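Local coordinates for viral CASP8 and FADD-like apoptosis regulator (Molluscum contagiosum virus subtype 1, PDB 2BBR), which interferes with caspase-8 recruitment and activation at the death-inducing signaling complex, so inhibiting death-receptor-induced apoptosis, and also suppresses host NF-kappa-B activation, at residues K5-L10 / Q51-T56; L27-C32 / T40-A45; L60-Y65 / S91-Y96; L99-G104 / R135-V140. All blocks are in the same frame, centred on the assembly; numbering follows the deposited sequence.

Contact 1 of 4, residues K5-L10 / Q51-T56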
# COMPACT_ATOMS: atom_id res chain seq x y z
N LYS A 5 -17.68 18.73 -2.63
CA LYS A 5 -17.46 18.54 -1.20
C LYS A 5 -16.60 17.33 -0.89
O LYS A 5 -15.85 17.32 0.09
CB LYS A 5 -18.80 18.41 -0.47
CG LYS A 5 -18.66 18.13 1.02
CD LYS A 5 -20.00 17.89 1.69
CE LYS A 5 -19.83 17.55 3.16
NZ LYS A 5 -21.13 17.28 3.83
N GLU A 6 -16.70 16.29 -1.72
CA GLU A 6 -15.93 15.07 -1.51
C GLU A 6 -14.52 15.16 -2.09
O GLU A 6 -13.77 14.19 -2.06
CB GLU A 6 -16.66 13.88 -2.14
CG GLU A 6 -16.76 13.94 -3.66
CD GLU A 6 -17.54 12.78 -4.24
OE1 GLU A 6 -18.73 12.63 -3.89
OE2 GLU A 6 -16.97 12.02 -5.05
N VAL A 7 -14.16 16.34 -2.60
CA VAL A 7 -12.84 16.53 -3.18
C VAL A 7 -12.07 17.68 -2.53
O VAL A 7 -12.34 18.85 -2.79
CB VAL A 7 -12.94 16.82 -4.70
CG1 VAL A 7 -11.56 16.99 -5.29
CG2 VAL A 7 -13.69 15.69 -5.39
N PRO A 8 -11.10 17.35 -1.65
CA PRO A 8 -10.30 18.38 -0.98
C PRO A 8 -9.41 19.07 -2.01
O PRO A 8 -8.91 18.43 -2.93
CB PRO A 8 -9.50 17.58 0.04
CG PRO A 8 -10.39 16.41 0.34
CD PRO A 8 -10.87 16.03 -1.04
N SER A 9 -9.20 20.38 -1.85
CA SER A 9 -8.37 21.12 -2.79
C SER A 9 -6.92 20.65 -2.71
O SER A 9 -6.44 20.25 -1.65
CB SER A 9 -8.42 22.62 -2.49
OG SER A 9 -7.63 22.94 -1.35
N LEU A 10 -6.22 20.71 -3.84
CA LEU A 10 -4.82 20.30 -3.90
C LEU A 10 -3.94 21.09 -2.94
O LEU A 10 -3.12 20.51 -2.23
CB LEU A 10 -4.27 20.41 -5.32
CG LEU A 10 -4.61 19.28 -6.29
CD1 LEU A 10 -6.11 19.20 -6.50
CD2 LEU A 10 -3.90 19.51 -7.61
N GLN A 51 -6.71 14.50 -11.26
CA GLN A 51 -7.12 14.49 -12.67
C GLN A 51 -8.20 13.45 -12.93
O GLN A 51 -9.06 13.64 -13.80
CB GLN A 51 -5.92 14.18 -13.56
CG GLN A 51 -4.88 15.27 -13.63
CD GLN A 51 -3.56 14.76 -14.17
OE1 GLN A 51 -3.53 13.89 -15.03
NE2 GLN A 51 -2.46 15.30 -13.66
N GLN A 52 -8.14 12.36 -12.19
CA GLN A 52 -9.08 11.26 -12.34
C GLN A 52 -10.24 11.34 -11.35
O GLN A 52 -11.13 10.49 -11.37
CB GLN A 52 -8.34 9.93 -12.14
CG GLN A 52 -7.26 9.66 -13.17
CD GLN A 52 -6.36 8.50 -12.77
OE1 GLN A 52 -5.32 8.69 -12.15
NE2 GLN A 52 -6.78 7.29 -13.12
N ARG A 53 -10.22 12.37 -10.51
CA ARG A 53 -11.23 12.56 -9.48
C ARG A 53 -11.26 11.34 -8.56
O ARG A 53 -12.32 10.86 -8.16
CB ARG A 53 -12.61 12.80 -10.09
CG ARG A 53 -13.56 13.45 -9.11
CD ARG A 53 -14.87 13.88 -9.75
NE ARG A 53 -15.67 14.69 -8.84
CZ ARG A 53 -16.16 14.25 -7.68
NH1 ARG A 53 -15.93 13.01 -7.28
NH2 ARG A 53 -16.87 15.07 -6.91
N LYS A 54 -10.08 10.83 -8.24
CA LYS A 54 -9.95 9.69 -7.35
C LYS A 54 -9.43 10.17 -6.01
O LYS A 54 -9.40 9.41 -5.04
CB LYS A 54 -8.98 8.65 -7.93
CG LYS A 54 -9.49 7.95 -9.18
CD LYS A 54 -8.46 6.95 -9.69
CE LYS A 54 -8.96 6.24 -10.95
NZ LYS A 54 -7.95 5.29 -11.48
N LEU A 55 -9.02 11.43 -5.95
CA LEU A 55 -8.48 12.03 -4.74
C LEU A 55 -9.62 12.60 -3.90
O LEU A 55 -9.78 13.81 -3.78
CB LEU A 55 -7.47 13.12 -5.10
CG LEU A 55 -6.49 13.61 -4.03
CD1 LEU A 55 -5.74 12.43 -3.43
CD2 LEU A 55 -5.52 14.58 -4.67
N THR A 56 -10.40 11.70 -3.32
CA THR A 56 -11.55 12.06 -2.50
C THR A 56 -11.20 12.14 -1.02
O THR A 56 -10.09 11.78 -0.60
CB THR A 56 -12.66 11.03 -2.65
OG1 THR A 56 -12.18 9.75 -2.20
CG2 THR A 56 -13.10 10.92 -4.10
O HOH W 1 -8.44 16.38 -4.32
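R53 and E6 form a surface salt bridge in which NH1 of R53 lies 2.7 Å from OE2 of E6. The N-H...O angle of 174° makes the bond nearly straight, and OE2 sits practically in the guanidinium plane. At the other end the fit is tilted: the two planar groups stand 65° apart, and NH1 reaches OE2 from above the carboxylate plane. E6 arrives with CG placed between its backbone N and carbonyl carbon (chi1 66°) and the rest of the chain extended. Over one face of the guanidinium comes CG2 of V7, 3.6 Å from NH2 of R53.

Next to this pair the backbones approach each other. T56 CA makes a C-H...O contact with E6 O at 3.1 Å, while CD of P8 rests 3.7 Å from L55 O. A water donates to both L55 O and P8 O, bridging the two segments. L55, the centre of an inverse gamma turn, packs its side chain on L13, L46 and L49. The link between helices 42-51 and 57-66 is bounded at both ends: R53, with positive phi, closes helix 42-51 in a Schellman motif, and T56 OG1 accepts from A59 N as the N-cap of helix 57-66, within the first death effector domain.

Contact 2 of 4, residues L27-C32 / T40-A45; sequences LLLFLC and TTVTQA
L29 and V42 bring their CA atoms to 6.0 Å and C32 and A45 to 6.6 Å, which sets the last turn of helix 22-31 beside the first turn of helix 42-51. These are successive helices of the first death effector domain, a member of the death-fold superfamily of helical bundles, and the segment 40-45 starts its helix with a capping box.

L29 does most of the touching, with its two methyls divided between neighbouring carbonyls. L29 CD1 lies 3.3 Å from T40 O and L29 CD2 lies 3.4 Å from T41 O, so the forked end of the leucine sits against the backbone just where it enters the helix. CD2 also reaches the methyl of A45, and CG faces CG2 of V42. On one flank of L29, CD1 of L28 meets CG1 of V42 at 4.3 Å; just past the end of the helix, CB of C32 lies 4.1 Å from CB of A45. The side-chain to side-chain contacts are all apolar, alongside the methyls of L29 set against two carbonyl oxygens, and L28 and C32 continue the packing onto M63 of helix 57-66.

T40, T41 and Q44 bond among themselves at the start of the helix. T41 OG1 accepts from Q44 N, and the Q44 side chain folds back to return a weak bond from T41 N to OE1. The stronger hold on that amide oxygen comes from one residue earlier: T40 N donates to Q44 OE1 at 2.8 Å, with an N-H...O angle of 172° and the nitrogen lying almost in line with the side-chain C=O bond.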
# COMPACT_ATOMS: atom_id res chain seq x y z
N LEU A 27 5.47 4.93 0.92
CA LEU A 27 4.28 4.13 1.14
C LEU A 27 3.10 4.67 0.34
O LEU A 27 2.35 3.90 -0.25
CB LEU A 27 3.93 4.08 2.63
CG LEU A 27 5.01 3.50 3.55
CD1 LEU A 27 4.50 3.46 4.98
CD2 LEU A 27 5.38 2.10 3.09
N LEU A 28 2.94 5.99 0.32
CA LEU A 28 1.84 6.57 -0.44
C LEU A 28 2.04 6.35 -1.93
O LEU A 28 1.08 6.04 -2.64
CB LEU A 28 1.71 8.06 -0.14
CG LEU A 28 1.26 8.42 1.28
CD1 LEU A 28 0.93 9.90 1.34
CD2 LEU A 28 0.03 7.60 1.67
N LEU A 29 3.26 6.50 -2.41
CA LEU A 29 3.53 6.28 -3.82
C LEU A 29 3.16 4.84 -4.19
O LEU A 29 2.61 4.59 -5.26
CB LEU A 29 4.99 6.56 -4.16
CG LEU A 29 5.37 8.04 -4.30
CD1 LEU A 29 6.86 8.17 -4.53
CD2 LEU A 29 4.59 8.66 -5.46
N PHE A 30 3.46 3.90 -3.30
CA PHE A 30 3.13 2.50 -3.54
C PHE A 30 1.61 2.33 -3.59
O PHE A 30 1.08 1.64 -4.47
CB PHE A 30 3.72 1.63 -2.43
CG PHE A 30 3.29 0.19 -2.49
CD1 PHE A 30 3.95 -0.72 -3.31
CD2 PHE A 30 2.23 -0.25 -1.72
CE1 PHE A 30 3.54 -2.06 -3.36
CE2 PHE A 30 1.82 -1.57 -1.76
CZ PHE A 30 2.47 -2.48 -2.58
N LEU A 31 0.91 2.96 -2.66
CA LEU A 31 -0.55 2.86 -2.63
C LEU A 31 -1.17 3.39 -3.93
O LEU A 31 -2.23 2.92 -4.36
CB LEU A 31 -1.12 3.65 -1.45
CG LEU A 31 -0.94 3.07 -0.05
CD1 LEU A 31 -1.51 4.04 0.98
CD2 LEU A 31 -1.63 1.71 0.05
N CYS A 32 -0.49 4.35 -4.55
CA CYS A 32 -0.96 4.96 -5.79
C CYS A 32 -0.35 4.33 -7.03
O CYS A 32 -0.52 4.85 -8.13
CB CYS A 32 -0.62 6.46 -5.80
SG CYS A 32 -1.36 7.42 -4.48
N THR A 40 7.01 9.69 -9.51
CA THR A 40 8.18 9.50 -8.65
C THR A 40 8.07 10.31 -7.37
O THR A 40 8.77 10.04 -6.39
CB THR A 40 9.47 9.90 -9.39
OG1 THR A 40 9.36 11.25 -9.85
CG2 THR A 40 9.71 8.99 -10.59
N THR A 41 7.19 11.31 -7.38
CA THR A 41 6.98 12.15 -6.20
C THR A 41 5.51 12.08 -5.78
O THR A 41 4.63 11.85 -6.60
CB THR A 41 7.33 13.63 -6.50
OG1 THR A 41 6.41 14.16 -7.46
CG2 THR A 41 8.74 13.73 -7.05
N VAL A 42 5.26 12.29 -4.49
CA VAL A 42 3.90 12.24 -3.97
C VAL A 42 3.04 13.32 -4.62
O VAL A 42 1.85 13.11 -4.87
CB VAL A 42 3.87 12.43 -2.44
CG1 VAL A 42 2.45 12.28 -1.93
CG2 VAL A 42 4.79 11.42 -1.78
N THR A 43 3.64 14.47 -4.89
CA THR A 43 2.92 15.57 -5.52
C THR A 43 2.36 15.11 -6.86
O THR A 43 1.19 15.36 -7.17
CB THR A 43 3.84 16.79 -5.74
OG1 THR A 43 4.27 17.30 -4.47
CG2 THR A 43 3.11 17.88 -6.50
N GLN A 44 3.19 14.44 -7.65
CA GLN A 44 2.75 13.94 -8.96
C GLN A 44 1.60 12.97 -8.80
O GLN A 44 0.60 13.05 -9.52
CB GLN A 44 3.89 13.23 -9.68
CG GLN A 44 5.07 14.11 -10.05
CD GLN A 44 6.09 13.36 -10.88
OE1 GLN A 44 6.51 12.26 -10.51
NE2 GLN A 44 6.50 13.95 -11.99
N ALA A 45 1.73 12.05 -7.86
CA ALA A 45 0.69 11.05 -7.62
C ALA A 45 -0.64 11.71 -7.28
O ALA A 45 -1.67 11.35 -7.83
CB ALA A 45 1.12 10.12 -6.49

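Contact 3 of 4, residues L60-Y65 / S91-Y96. With AZI (azide ion), chain B.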
# COMPACT_ATOMS: atom_id res chain seq x y z
N LEU A 60 -8.02 10.09 0.97
CA LEU A 60 -7.04 10.71 1.85
C LEU A 60 -7.12 10.16 3.26
O LEU A 60 -6.10 9.91 3.90
CB LEU A 60 -7.22 12.23 1.87
CG LEU A 60 -6.68 13.02 0.67
CD1 LEU A 60 -5.18 12.84 0.56
CD2 LEU A 60 -7.37 12.56 -0.60
N VAL A 61 -8.35 9.97 3.75
CA VAL A 61 -8.54 9.43 5.09
C VAL A 61 -7.95 8.02 5.17
O VAL A 61 -7.27 7.68 6.14
CB VAL A 61 -10.04 9.44 5.46
CG1 VAL A 61 -10.30 8.57 6.68
CG2 VAL A 61 -10.49 10.87 5.74
N GLU A 62 -8.18 7.21 4.14
CA GLU A 62 -7.64 5.85 4.14
C GLU A 62 -6.12 5.89 4.11
O GLU A 62 -5.46 5.12 4.81
CB GLU A 62 -8.14 5.06 2.93
CG GLU A 62 -9.59 4.65 3.02
CD GLU A 62 -9.90 3.50 2.10
OE1 GLU A 62 -10.38 3.74 0.97
OE2 GLU A 62 -9.66 2.34 2.50
N MET A 63 -5.55 6.77 3.29
CA MET A 63 -4.10 6.89 3.23
C MET A 63 -3.52 7.20 4.60
O MET A 63 -2.58 6.56 5.04
CB MET A 63 -3.69 7.99 2.25
CG MET A 63 -3.96 7.66 0.80
SD MET A 63 -3.49 9.02 -0.26
CE MET A 63 -4.08 8.43 -1.84
N LEU A 64 -4.09 8.20 5.27
CA LEU A 64 -3.59 8.58 6.59
C LEU A 64 -3.77 7.45 7.60
O LEU A 64 -2.91 7.23 8.45
CB LEU A 64 -4.28 9.85 7.08
CG LEU A 64 -3.98 11.11 6.25
CD1 LEU A 64 -4.80 12.28 6.78
CD2 LEU A 64 -2.49 11.42 6.30
N TYR A 65 -4.89 6.73 7.51
CA TYR A 65 -5.12 5.62 8.43
C TYR A 65 -4.07 4.54 8.23
O TYR A 65 -3.49 4.04 9.20
CB TYR A 65 -6.51 5.02 8.19
CG TYR A 65 -6.84 3.91 9.15
CD1 TYR A 65 -7.41 4.18 10.39
CD2 TYR A 65 -6.54 2.58 8.84
CE1 TYR A 65 -7.68 3.16 11.30
CE2 TYR A 65 -6.80 1.55 9.75
CZ TYR A 65 -7.37 1.86 10.97
OH TYR A 65 -7.62 0.85 11.88
N SER A 91 -12.76 3.88 -1.37
CA SER A 91 -12.07 4.70 -2.37
C SER A 91 -11.39 3.79 -3.38
O SER A 91 -11.60 2.57 -3.36
CB SER A 91 -11.03 5.61 -1.70
OG SER A 91 -9.87 4.88 -1.32
N PHE A 92 -10.57 4.36 -4.25
CA PHE A 92 -9.88 3.57 -5.26
C PHE A 92 -8.86 2.61 -4.66
O PHE A 92 -8.50 1.61 -5.27
CB PHE A 92 -9.18 4.49 -6.26
CG PHE A 92 -7.88 5.05 -5.76
CD1 PHE A 92 -6.68 4.38 -5.99
CD2 PHE A 92 -7.86 6.22 -5.02
CE1 PHE A 92 -5.48 4.88 -5.50
CE2 PHE A 92 -6.66 6.73 -4.52
CZ PHE A 92 -5.47 6.05 -4.76
N LEU A 93 -8.38 2.92 -3.46
CA LEU A 93 -7.37 2.08 -2.82
C LEU A 93 -7.82 0.63 -2.70
O LEU A 93 -8.97 0.34 -2.37
CB LEU A 93 -7.02 2.63 -1.43
CG LEU A 93 -6.36 4.01 -1.46
CD1 LEU A 93 -6.41 4.63 -0.08
CD2 LEU A 93 -4.92 3.91 -1.96
N THR A 94 -6.91 -0.29 -2.98
CA THR A 94 -7.23 -1.71 -2.93
C THR A 94 -6.73 -2.38 -1.66
O THR A 94 -5.75 -1.94 -1.05
CB THR A 94 -6.65 -2.46 -4.14
OG1 THR A 94 -5.21 -2.38 -4.10
CG2 THR A 94 -7.15 -1.85 -5.44
N ARG A 95 -7.41 -3.44 -1.27
CA ARG A 95 -7.01 -4.20 -0.10
C ARG A 95 -5.60 -4.73 -0.31
O ARG A 95 -4.79 -4.78 0.62
CB ARG A 95 -8.00 -5.34 0.15
CG ARG A 95 -7.57 -6.34 1.21
CD ARG A 95 -7.24 -5.72 2.55
NE ARG A 95 -6.99 -6.77 3.53
CZ ARG A 95 -6.37 -6.59 4.69
NH1 ARG A 95 -5.93 -5.39 5.04
NH2 ARG A 95 -6.19 -7.63 5.50
N TYR A 96 -5.28 -5.12 -1.55
CA TYR A 96 -3.95 -5.63 -1.87
C TYR A 96 -2.86 -4.64 -1.48
O TYR A 96 -1.93 -4.98 -0.74
CB TYR A 96 -3.84 -5.95 -3.36
CG TYR A 96 -2.43 -6.23 -3.83
CD1 TYR A 96 -1.72 -7.33 -3.34
CD2 TYR A 96 -1.80 -5.39 -4.74
CE1 TYR A 96 -0.41 -7.58 -3.75
CE2 TYR A 96 -0.49 -5.63 -5.15
CZ TYR A 96 0.19 -6.73 -4.65
OH TYR A 96 1.49 -6.97 -5.06
N1 AZI B . -8.72 -1.18 4.95
N2 AZI B . -7.84 -1.80 4.50
N3 AZI B . -6.97 -2.47 4.10
O HOH W 2 -10.78 1.55 -0.47
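E62 takes a short hydrogen bond from S91, whose OG lies 2.6 Å from OE1 and meets it on the anti side, 33° out of the carboxylate plane. Beside this bond the packing is close. CD1 of L93 is pressed to within 3.5 Å of CB of E62 and is 4.0 Å from CG of M63, filling the angle between two neighbouring side chains of the helix. M63 then runs extended beyond CG, crossing F92 at about a right angle, and its CE ends at the edge of the ring, 4.0 Å from CZ of F92.

S91 serves both sides of the junction. With OG between its backbone N and carbonyl carbon (chi1 75°), the hydroxyl also accepts from L93 N, an ST turn. The contact thereby joins helix 57-66 of the first death effector domain to the lead-in of helix 95-104, a helix of the second. The other carboxylate oxygen of E62, OE2, pairs with K98 NZ and accepts from G89 N, so the buried charge is held from several directions.

Away from this packing the contact is mediated by water. One molecule lies 2.7 Å from E62 OE1, accepts from S91 N at 3.2 Å and is within bonding distance of L93 O (2.9 Å). In a pocket shared with L88 and K98, R95 NH1 donates to N3 of an azide ion, probably from the crystallisation liquor, at 3.2 Å and a bent 147°.

Contact 4 of 4, residues L99-G104 / R135-V140; sequences LMVCVG and RFVELV
Within the second death effector domain, helix 95-104 is packed against helix 136-145 chiefly through F136, which reaches across to M100, V103 and G104. The short segments pass 9.4 Å apart at their axes, with 134° between their directions, so these short segments run roughly antiparallel, though strongly skewed.

F136 puts CG anti to the backbone N (chi1 -178°), which carries the ring out to helix 95-104. There F136 CD2 comes to 3.3 Å from CA of G104, an approach open to it because the glycine presents bare backbone. At the edge of the ring, near its plane, F136 CE2 lies 3.3 Å from M100 O, a carbonyl that is already accepting the helical bond from G104 N. CG1 of V103 closes on F136 CZ at 4.0 Å.

The methionine gives a Met-aromatic contact: SD of M100 is 5.5 Å from the centroid of the F136 ring, in an oblique position 73° off the normal. Bent at chi2 and chi3, the same side chain brings SD of M100 to 4.1 Å from CG2 of V140, a methyl that also lies over one face of the F136 ring, offset toward its rim. This is part of the helical core of a death fold, where L112 and L115 of helix 109-122 also pack on F136.

In the same interface V101 and V137 meet obliquely, CG2 to CG1. Both valines, and M100 too, also touch F30 of helix 22-31, which brings the first domain up to this helix pair.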
# COMPACT_ATOMS: atom_id res chain seq x y z
N LEU A 99 -2.85 -3.80 2.37
CA LEU A 99 -2.34 -4.92 3.14
C LEU A 99 -0.82 -5.01 3.05
O LEU A 99 -0.15 -5.24 4.05
CB LEU A 99 -2.95 -6.24 2.64
CG LEU A 99 -2.42 -7.52 3.29
CD1 LEU A 99 -2.58 -7.47 4.80
CD2 LEU A 99 -3.17 -8.72 2.72
N MET A 100 -0.28 -4.82 1.85
CA MET A 100 1.17 -4.89 1.69
C MET A 100 1.87 -3.82 2.52
O MET A 100 2.91 -4.07 3.12
CB MET A 100 1.55 -4.76 0.21
CG MET A 100 1.13 -5.95 -0.64
SD MET A 100 1.76 -7.55 -0.06
CE MET A 100 0.26 -8.28 0.55
N VAL A 101 1.31 -2.61 2.56
CA VAL A 101 1.92 -1.56 3.36
C VAL A 101 1.91 -1.96 4.83
O VAL A 101 2.92 -1.84 5.53
CB VAL A 101 1.17 -0.21 3.21
CG1 VAL A 101 1.67 0.78 4.26
CG2 VAL A 101 1.39 0.35 1.81
N CYS A 102 0.77 -2.44 5.31
CA CYS A 102 0.65 -2.82 6.70
C CYS A 102 1.58 -3.97 7.09
O CYS A 102 2.17 -3.94 8.17
CB CYS A 102 -0.80 -3.15 7.03
SG CYS A 102 -1.85 -1.67 6.98
N VAL A 103 1.70 -4.97 6.23
CA VAL A 103 2.58 -6.09 6.51
C VAL A 103 4.02 -5.59 6.58
O VAL A 103 4.79 -5.99 7.46
CB VAL A 103 2.45 -7.19 5.43
CG1 VAL A 103 3.57 -8.21 5.56
CG2 VAL A 103 1.10 -7.87 5.56
N GLY A 104 4.37 -4.68 5.68
CA GLY A 104 5.72 -4.14 5.68
C GLY A 104 6.06 -3.45 6.99
O GLY A 104 7.21 -3.47 7.43
N ARG A 135 12.89 -1.08 0.74
CA ARG A 135 11.78 -1.21 1.68
C ARG A 135 10.92 -2.40 1.28
O ARG A 135 11.03 -2.91 0.16
CB ARG A 135 10.91 0.05 1.65
CG ARG A 135 11.63 1.37 1.90
CD ARG A 135 10.62 2.51 1.92
NE ARG A 135 11.21 3.79 2.32
CZ ARG A 135 11.87 4.60 1.50
NH1 ARG A 135 12.04 4.28 0.23
NH2 ARG A 135 12.37 5.74 1.97
N PHE A 136 10.03 -2.84 2.17
CA PHE A 136 9.15 -3.95 1.85
C PHE A 136 8.29 -3.63 0.62
O PHE A 136 8.11 -4.48 -0.25
CB PHE A 136 8.23 -4.29 3.03
CG PHE A 136 7.33 -5.47 2.77
CD1 PHE A 136 7.84 -6.76 2.71
CD2 PHE A 136 5.96 -5.29 2.56
CE1 PHE A 136 7.01 -7.85 2.44
CE2 PHE A 136 5.13 -6.37 2.30
CZ PHE A 136 5.65 -7.65 2.24
N VAL A 137 7.77 -2.40 0.53
CA VAL A 137 6.94 -2.07 -0.63
C VAL A 137 7.76 -2.14 -1.91
O VAL A 137 7.22 -2.44 -2.97
CB VAL A 137 6.29 -0.66 -0.51
CG1 VAL A 137 5.24 -0.67 0.58
CG2 VAL A 137 7.35 0.40 -0.24
N GLU A 138 9.05 -1.86 -1.81
CA GLU A 138 9.90 -1.94 -2.99
C GLU A 138 10.14 -3.41 -3.35
O GLU A 138 10.23 -3.76 -4.53
CB GLU A 138 11.20 -1.16 -2.74
CG GLU A 138 10.94 0.35 -2.76
CD GLU A 138 12.02 1.20 -2.11
OE1 GLU A 138 11.96 2.44 -2.25
OE2 GLU A 138 12.92 0.64 -1.46
N LEU A 139 10.22 -4.27 -2.34
CA LEU A 139 10.37 -5.71 -2.58
C LEU A 139 9.10 -6.21 -3.28
O LEU A 139 9.18 -6.99 -4.24
CB LEU A 139 10.56 -6.45 -1.25
CG LEU A 139 10.47 -7.98 -1.30
CD1 LEU A 139 11.52 -8.54 -2.25
CD2 LEU A 139 10.66 -8.55 0.10
N VAL A 140 7.94 -5.77 -2.81
CA VAL A 140 6.68 -6.18 -3.43
C VAL A 140 6.64 -5.76 -4.90
O VAL A 140 6.30 -6.56 -5.77
CB VAL A 140 5.46 -5.59 -2.67
CG1 VAL A 140 4.17 -5.93 -3.42
CG2 VAL A 140 5.42 -6.14 -1.26

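Contact 1 closes a loop of the first death effector domain, and contact 2 is nested within it; contacts 3 and 4 follow in series. Contacts 1 and 2 have centres about 15 Å apart and do not touch. Contact 3 touches all the others: L55 meets L60, C32 meets M63, and Y96 reaches V140. It shares helix 95-104 with contact 4, which lies in the second domain, its centre about 26 Å from that of contact 1. Contacts 2 and 4, whose centres are about 14 Å apart, join where F30 packs on M100, V101 and V137. Apolar packing therefore runs continuously from one domain into the other, consistent with the tandem domains forming a single compact unit.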